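Local coordinates for protein YPM (Yersinia pseudotuberculosis, PDB 1PM4) that acts as a superantigenic mitogen, a jelly-roll toxin that probably activates large numbers of T cells, at residues T10-N24 against W84-Y98. Numbering follows the deposited sequence.
Sequences TGTIQGKGEVCIIGN and WIWKIKNNSSETSNY
The Tyr98 ring lies flat over the backbone of Gly11, whose CA sits 3.9 Å from the ring centroid in a CH-pi contact, while Ile13 N and Thr12 O meet the ring edge in plane. In the other ladder Gly23 CA lies 3.8 Å from the centroid of the five-membered ring of Trp84, and Asn24 CB covers the six-membered ring on the same face; Trp84 CD1 in turn lies over one face of Trp86. Both Tyr98 and Trp84 place CG between N and carbonyl carbon (chi1 73° and 57°), folding the ring across the neighbouring strand, where glycine leaves room. Val19 CG1 and Ile21 CD1 approach the Tyr98 hydroxyl end obliquely, and Ile13 CD1 reaches Ile88 CG2 at 3.9 Å; branched aliphatics suit this interior between the two jelly-roll sheets. Antiparallel ladders 10-13/96-98 and 18-23/84-90 belong to different sheets. Where paired connections join them, Asn90 ND2 reaches Gln14 O (3.1 Å) from above the carbonyl plane, opposite Gly17 N, and donates in its own amide plane to Glu94 O; OD1 receives Ser92 N in an Asx turn. On the opposite face Lys87 NZ forms its main salt bridge with Glu75 of a second subunit and a weaker one with Glu18 OE1 (3.2 Å), while Cys20 is disulfide-bonded to Cys117. A glycine under an aromatic ring thus recurs in both ladders, and the Asn90 amide fastens connections 14-17 and 91-95 together.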
loop_
_atom_site.group_PDB
_atom_site.type_symbol
_atom_site.label_atom_id
_atom_site.label_comp_id
_atom_site.label_asym_id
_atom_site.label_seq_id
_atom_site.Cartn_x
_atom_site.Cartn_y
_atom_site.Cartn_z
ATOM N N THR A 10 4.163 -6.737 25.047
ATOM C CA THR A 10 3.200 -7.748 25.463
ATOM C C THR A 10 2.094 -7.040 26.229
ATOM O O THR A 10 2.325 -6.004 26.928
ATOM C CB THR A 10 3.934 -8.871 26.272
ATOM O OG1 THR A 10 4.901 -9.596 25.446
ATOM C CG2 THR A 10 2.976 -9.941 26.731
ATOM N N GLY A 11 0.873 -7.529 26.114
ATOM C CA GLY A 11 -0.219 -7.000 26.891
ATOM C C GLY A 11 -1.474 -7.822 26.704
ATOM O O GLY A 11 -1.423 -8.981 26.269
ATOM N N THR A 12 -2.594 -7.206 27.075
ATOM C CA THR A 12 -3.893 -7.803 26.933
ATOM C C THR A 12 -4.793 -6.786 26.275
ATOM O O THR A 12 -4.693 -5.598 26.613
ATOM C CB THR A 12 -4.446 -8.101 28.351
ATOM O OG1 THR A 12 -3.556 -9.030 29.034
ATOM C CG2 THR A 12 -5.754 -8.795 28.271
ATOM N N ILE A 13 -5.570 -7.222 25.275
ATOM C CA ILE A 13 -6.428 -6.266 24.552
ATOM C C ILE A 13 -7.842 -6.713 24.709
ATOM O O ILE A 13 -8.230 -7.866 24.424
ATOM C CB ILE A 13 -5.997 -6.131 23.077
ATOM C CG1 ILE A 13 -6.813 -5.033 22.404
ATOM C CG2 ILE A 13 -5.990 -7.497 22.341
ATOM C CD1 ILE A 13 -6.309 -4.674 21.033
ATOM N N GLN A 14 -8.647 -5.858 25.284
ATOM C CA GLN A 14 -10.036 -6.165 25.515
ATOM C C GLN A 14 -10.822 -6.425 24.225
ATOM O O GLN A 14 -10.411 -6.016 23.130
ATOM C CB GLN A 14 -10.660 -4.994 26.294
ATOM C CG GLN A 14 -10.162 -5.045 27.763
ATOM C CD GLN A 14 -10.152 -3.683 28.434
ATOM O OE1 GLN A 14 -10.114 -2.652 27.745
ATOM N NE2 GLN A 14 -10.236 -3.681 29.752
ATOM N N GLY A 15 -11.951 -7.108 24.360
ATOM C CA GLY A 15 -12.849 -7.307 23.213
ATOM C C GLY A 15 -13.107 -6.002 22.448
ATOM O O GLY A 15 -13.420 -4.975 23.071
ATOM N N LYS A 16 -12.967 -6.070 21.112
ATOM C CA LYS A 16 -13.165 -4.959 20.191
ATOM C C LYS A 16 -12.230 -3.775 20.433
ATOM O O LYS A 16 -12.340 -2.796 19.671
ATOM C CB LYS A 16 -14.649 -4.519 20.210
ATOM C CG LYS A 16 -15.662 -5.600 19.973
ATOM C CD LYS A 16 -15.412 -6.267 18.592
ATOM C CE LYS A 16 -16.504 -7.200 18.152
ATOM N NZ LYS A 16 -16.147 -8.035 17.044
ATOM N N GLY A 17 -11.246 -3.913 21.322
ATOM C CA GLY A 17 -10.382 -2.796 21.642
ATOM C C GLY A 17 -9.346 -2.517 20.547
ATOM O O GLY A 17 -9.107 -3.354 19.622
ATOM N N GLU A 18 -8.725 -1.350 20.640
ATOM C CA GLU A 18 -7.627 -1.005 19.763
ATOM C C GLU A 18 -6.504 -0.469 20.626
ATOM O O GLU A 18 -6.787 0.306 21.574
ATOM C CB GLU A 18 -8.010 -0.040 18.665
ATOM C CG GLU A 18 -8.726 1.208 19.085
ATOM C CD GLU A 18 -9.034 2.164 17.940
ATOM O OE1 GLU A 18 -9.552 1.643 16.936
ATOM O OE2 GLU A 18 -8.891 3.417 18.069
ATOM N N VAL A 19 -5.276 -0.847 20.333
ATOM C CA VAL A 19 -4.112 -0.395 21.078
ATOM C C VAL A 19 -3.094 0.071 20.056
ATOM O O VAL A 19 -2.856 -0.643 19.068
ATOM C CB VAL A 19 -3.524 -1.561 21.913
ATOM C CG1 VAL A 19 -2.162 -1.164 22.459
ATOM C CG2 VAL A 19 -4.445 -1.939 23.093
ATOM N N CYS A 20 -2.534 1.288 20.243
ATOM C CA CYS A 20 -1.547 1.820 19.335
ATOM C C CYS A 20 -0.196 1.990 20.025
ATOM O O CYS A 20 -0.134 2.482 21.184
ATOM C CB CYS A 20 -2.003 3.161 18.753
ATOM S SG CYS A 20 -3.226 3.017 17.466
ATOM N N ILE A 21 0.845 1.583 19.316
ATOM C CA ILE A 21 2.206 1.583 19.811
ATOM C C ILE A 21 3.026 2.425 18.836
ATOM O O ILE A 21 3.022 2.202 17.622
ATOM C CB ILE A 21 2.743 0.130 19.972
ATOM C CG1 ILE A 21 1.899 -0.592 21.028
ATOM C CG2 ILE A 21 4.257 0.139 20.369
ATOM C CD1 ILE A 21 2.278 -1.985 21.251
ATOM N N ILE A 22 3.675 3.448 19.374
ATOM C CA ILE A 22 4.452 4.352 18.533
ATOM C C ILE A 22 5.958 3.930 18.478
ATOM O O ILE A 22 6.512 3.436 19.425
ATOM C CB ILE A 22 4.300 5.802 19.028
ATOM C CG1 ILE A 22 4.902 6.796 18.053
ATOM C CG2 ILE A 22 4.932 6.002 20.317
ATOM C CD1 ILE A 22 4.232 8.187 18.261
ATOM N N GLY A 23 6.548 4.217 17.354
ATOM C CA GLY A 23 7.972 3.983 17.112
ATOM C C GLY A 23 8.615 5.236 16.595
ATOM O O GLY A 23 7.983 6.030 15.891
ATOM N N ASN A 24 9.901 5.367 16.899
ATOM C CA ASN A 24 10.693 6.513 16.474
ATOM C C ASN A 24 10.010 7.852 16.785
ATOM O O ASN A 24 9.842 8.685 15.907
ATOM C CB ASN A 24 11.024 6.419 14.990
ATOM C CG ASN A 24 12.000 7.484 14.574
ATOM O OD1 ASN A 24 12.846 7.846 15.374
ATOM N ND2 ASN A 24 11.889 7.993 13.363
ATOM N N TRP A 84 6.145 6.283 13.322
ATOM C CA TRP A 84 5.180 5.337 12.793
ATOM C C TRP A 84 4.368 4.875 13.968
ATOM O O TRP A 84 4.826 4.964 15.111
ATOM C CB TRP A 84 5.908 4.169 12.121
ATOM C CG TRP A 84 6.850 3.425 12.917
ATOM C CD1 TRP A 84 6.574 2.407 13.745
ATOM C CD2 TRP A 84 8.300 3.575 12.926
ATOM N NE1 TRP A 84 7.725 1.908 14.288
ATOM C CE2 TRP A 84 8.809 2.604 13.811
ATOM C CE3 TRP A 84 9.197 4.422 12.257
ATOM C CZ2 TRP A 84 10.202 2.458 14.098
ATOM C CZ3 TRP A 84 10.587 4.292 12.515
ATOM C CH2 TRP A 84 11.070 3.309 13.428
ATOM N N ILE A 85 3.190 4.358 13.677
ATOM C CA ILE A 85 2.340 3.670 14.651
ATOM C C ILE A 85 1.911 2.319 14.147
ATOM O O ILE A 85 1.476 2.127 12.973
ATOM C CB ILE A 85 1.122 4.513 14.949
ATOM C CG1 ILE A 85 1.536 5.685 15.812
ATOM C CG2 ILE A 85 -0.045 3.708 15.684
ATOM C CD1 ILE A 85 0.399 6.678 15.872
ATOM N N TRP A 86 2.036 1.352 15.038
ATOM C CA TRP A 86 1.434 0.058 14.900
ATOM C C TRP A 86 0.068 0.081 15.621
ATOM O O TRP A 86 0.024 0.267 16.825
ATOM C CB TRP A 86 2.302 -0.982 15.599
ATOM C CG TRP A 86 3.701 -0.999 15.078
ATOM C CD1 TRP A 86 4.810 -0.684 15.816
ATOM C CD2 TRP A 86 4.178 -1.503 13.819
ATOM N NE1 TRP A 86 5.926 -0.801 15.039
ATOM C CE2 TRP A 86 5.608 -1.335 13.828
ATOM C CE3 TRP A 86 3.586 -1.970 12.669
ATOM C CZ2 TRP A 86 6.394 -1.649 12.775
ATOM C CZ3 TRP A 86 4.408 -2.266 11.558
ATOM C CH2 TRP A 86 5.814 -2.131 11.643
ATOM N N LYS A 87 -1.014 -0.070 14.875
ATOM C CA LYS A 87 -2.322 -0.185 15.479
ATOM C C LYS A 87 -2.789 -1.635 15.488
ATOM O O LYS A 87 -2.827 -2.276 14.440
ATOM C CB LYS A 87 -3.314 0.645 14.669
ATOM C CG LYS A 87 -4.712 0.547 15.113
ATOM C CD LYS A 87 -5.611 1.631 14.485
ATOM C CE LYS A 87 -6.977 1.524 14.963
ATOM N NZ LYS A 87 -8.006 2.421 14.206
ATOM N N ILE A 88 -3.110 -2.116 16.654
ATOM C CA ILE A 88 -3.604 -3.460 16.907
ATOM C C ILE A 88 -5.091 -3.330 17.138
ATOM O O ILE A 88 -5.526 -2.682 18.118
ATOM C CB ILE A 88 -2.959 -4.098 18.192
ATOM C CG1 ILE A 88 -1.418 -4.184 18.009
ATOM C CG2 ILE A 88 -3.503 -5.476 18.439
ATOM C CD1 ILE A 88 -0.623 -4.361 19.301
ATOM N N LYS A 89 -5.865 -4.005 16.297
ATOM C CA LYS A 89 -7.292 -4.038 16.433
ATOM C C LYS A 89 -7.717 -5.450 16.824
ATOM O O LYS A 89 -7.370 -6.389 16.126
ATOM C CB LYS A 89 -8.005 -3.588 15.166
ATOM C CG LYS A 89 -9.555 -3.673 15.244
ATOM C CD LYS A 89 -10.292 -2.950 16.438
ATOM C CE LYS A 89 -11.820 -3.168 16.479
ATOM N NZ LYS A 89 -12.703 -2.129 17.233
ATOM N N ASN A 90 -8.456 -5.573 17.930
ATOM C CA ASN A 90 -9.058 -6.844 18.283
ATOM C C ASN A 90 -10.408 -6.999 17.601
ATOM O O ASN A 90 -11.341 -6.246 17.894
ATOM C CB ASN A 90 -9.152 -6.984 19.797
ATOM C CG ASN A 90 -9.629 -8.349 20.197
ATOM O OD1 ASN A 90 -9.796 -9.221 19.325
ATOM N ND2 ASN A 90 -9.828 -8.566 21.474
ATOM N N ASN A 91 -10.480 -7.857 16.591
ATOM C CA ASN A 91 -11.730 -8.055 15.835
ATOM C C ASN A 91 -12.730 -8.921 16.591
ATOM O O ASN A 91 -13.947 -8.955 16.273
ATOM C CB ASN A 91 -11.356 -8.722 14.526
ATOM C CG ASN A 91 -10.429 -7.916 13.692
ATOM O OD1 ASN A 91 -10.625 -6.691 13.533
ATOM N ND2 ASN A 91 -9.420 -8.565 13.135
ATOM N N SER A 92 -12.234 -9.664 17.563
ATOM C CA SER A 92 -13.048 -10.536 18.401
ATOM C C SER A 92 -13.617 -9.815 19.609
ATOM O O SER A 92 -13.063 -8.796 20.070
ATOM C CB SER A 92 -12.171 -11.709 18.916
ATOM O OG SER A 92 -12.822 -12.566 19.811
ATOM N N SER A 93 -14.732 -10.330 20.141
ATOM C CA SER A 93 -15.252 -9.856 21.412
ATOM C C SER A 93 -14.472 -10.446 22.620
ATOM O O SER A 93 -14.676 -10.049 23.741
ATOM C CB SER A 93 -16.726 -10.124 21.531
ATOM O OG SER A 93 -17.370 -9.532 20.433
ATOM N N GLU A 94 -13.595 -11.416 22.367
ATOM C CA GLU A 94 -12.800 -12.079 23.385
ATOM C C GLU A 94 -11.571 -11.302 23.779
ATOM O O GLU A 94 -10.690 -11.020 22.955
ATOM C CB GLU A 94 -12.402 -13.487 22.925
ATOM C CG GLU A 94 -11.677 -14.314 23.970
ATOM C CD GLU A 94 -11.568 -15.817 23.599
ATOM O OE1 GLU A 94 -11.377 -16.597 24.505
ATOM O OE2 GLU A 94 -11.564 -16.180 22.417
ATOM N N THR A 95 -11.490 -10.964 25.062
ATOM C CA THR A 95 -10.318 -10.317 25.607
ATOM C C THR A 95 -9.174 -11.284 25.510
ATOM O O THR A 95 -9.335 -12.474 25.866
ATOM C CB THR A 95 -10.572 -9.934 27.068
ATOM O OG1 THR A 95 -11.579 -8.889 27.074
ATOM C CG2 THR A 95 -9.311 -9.360 27.684
ATOM N N SER A 96 -8.090 -10.808 24.923
ATOM C CA SER A 96 -6.985 -11.654 24.499
ATOM C C SER A 96 -5.605 -11.112 24.848
ATOM O O SER A 96 -5.384 -9.913 24.792
ATOM C CB SER A 96 -7.013 -11.791 22.980
ATOM O OG SER A 96 -8.272 -12.246 22.477
ATOM N N ASN A 97 -4.656 -12.014 25.130
ATOM C CA ASN A 97 -3.242 -11.631 25.150
ATOM C C ASN A 97 -2.848 -11.112 23.773
ATOM O O ASN A 97 -3.378 -11.573 22.746
ATOM C CB ASN A 97 -2.396 -12.890 25.447
ATOM C CG ASN A 97 -0.929 -12.750 25.045
ATOM O OD1 ASN A 97 -0.492 -13.100 23.901
ATOM N ND2 ASN A 97 -0.118 -12.219 26.014
ATOM N N TYR A 98 -1.907 -10.185 23.736
ATOM C CA TYR A 98 -1.155 -9.944 22.496
ATOM C C TYR A 98 0.341 -9.847 22.757
ATOM O O TYR A 98 0.778 -9.568 23.887
ATOM C CB TYR A 98 -1.650 -8.671 21.799
ATOM C CG TYR A 98 -1.215 -7.375 22.498
ATOM C CD1 TYR A 98 -0.039 -6.738 22.187
ATOM C CD2 TYR A 98 -2.059 -6.752 23.421
ATOM C CE1 TYR A 98 0.362 -5.627 22.867
ATOM C CE2 TYR A 98 -1.713 -5.589 24.030
ATOM C CZ TYR A 98 -0.486 -4.991 23.727
ATOM O OH TYR A 98 -0.087 -3.810 24.394
HETATM O O HOH W 1 2.493 -3.591 25.309
HETATM O O HOH W 2 -1.632 -11.464 28.515
HETATM O O HOH W 3 -17.957 -10.476 18.180
#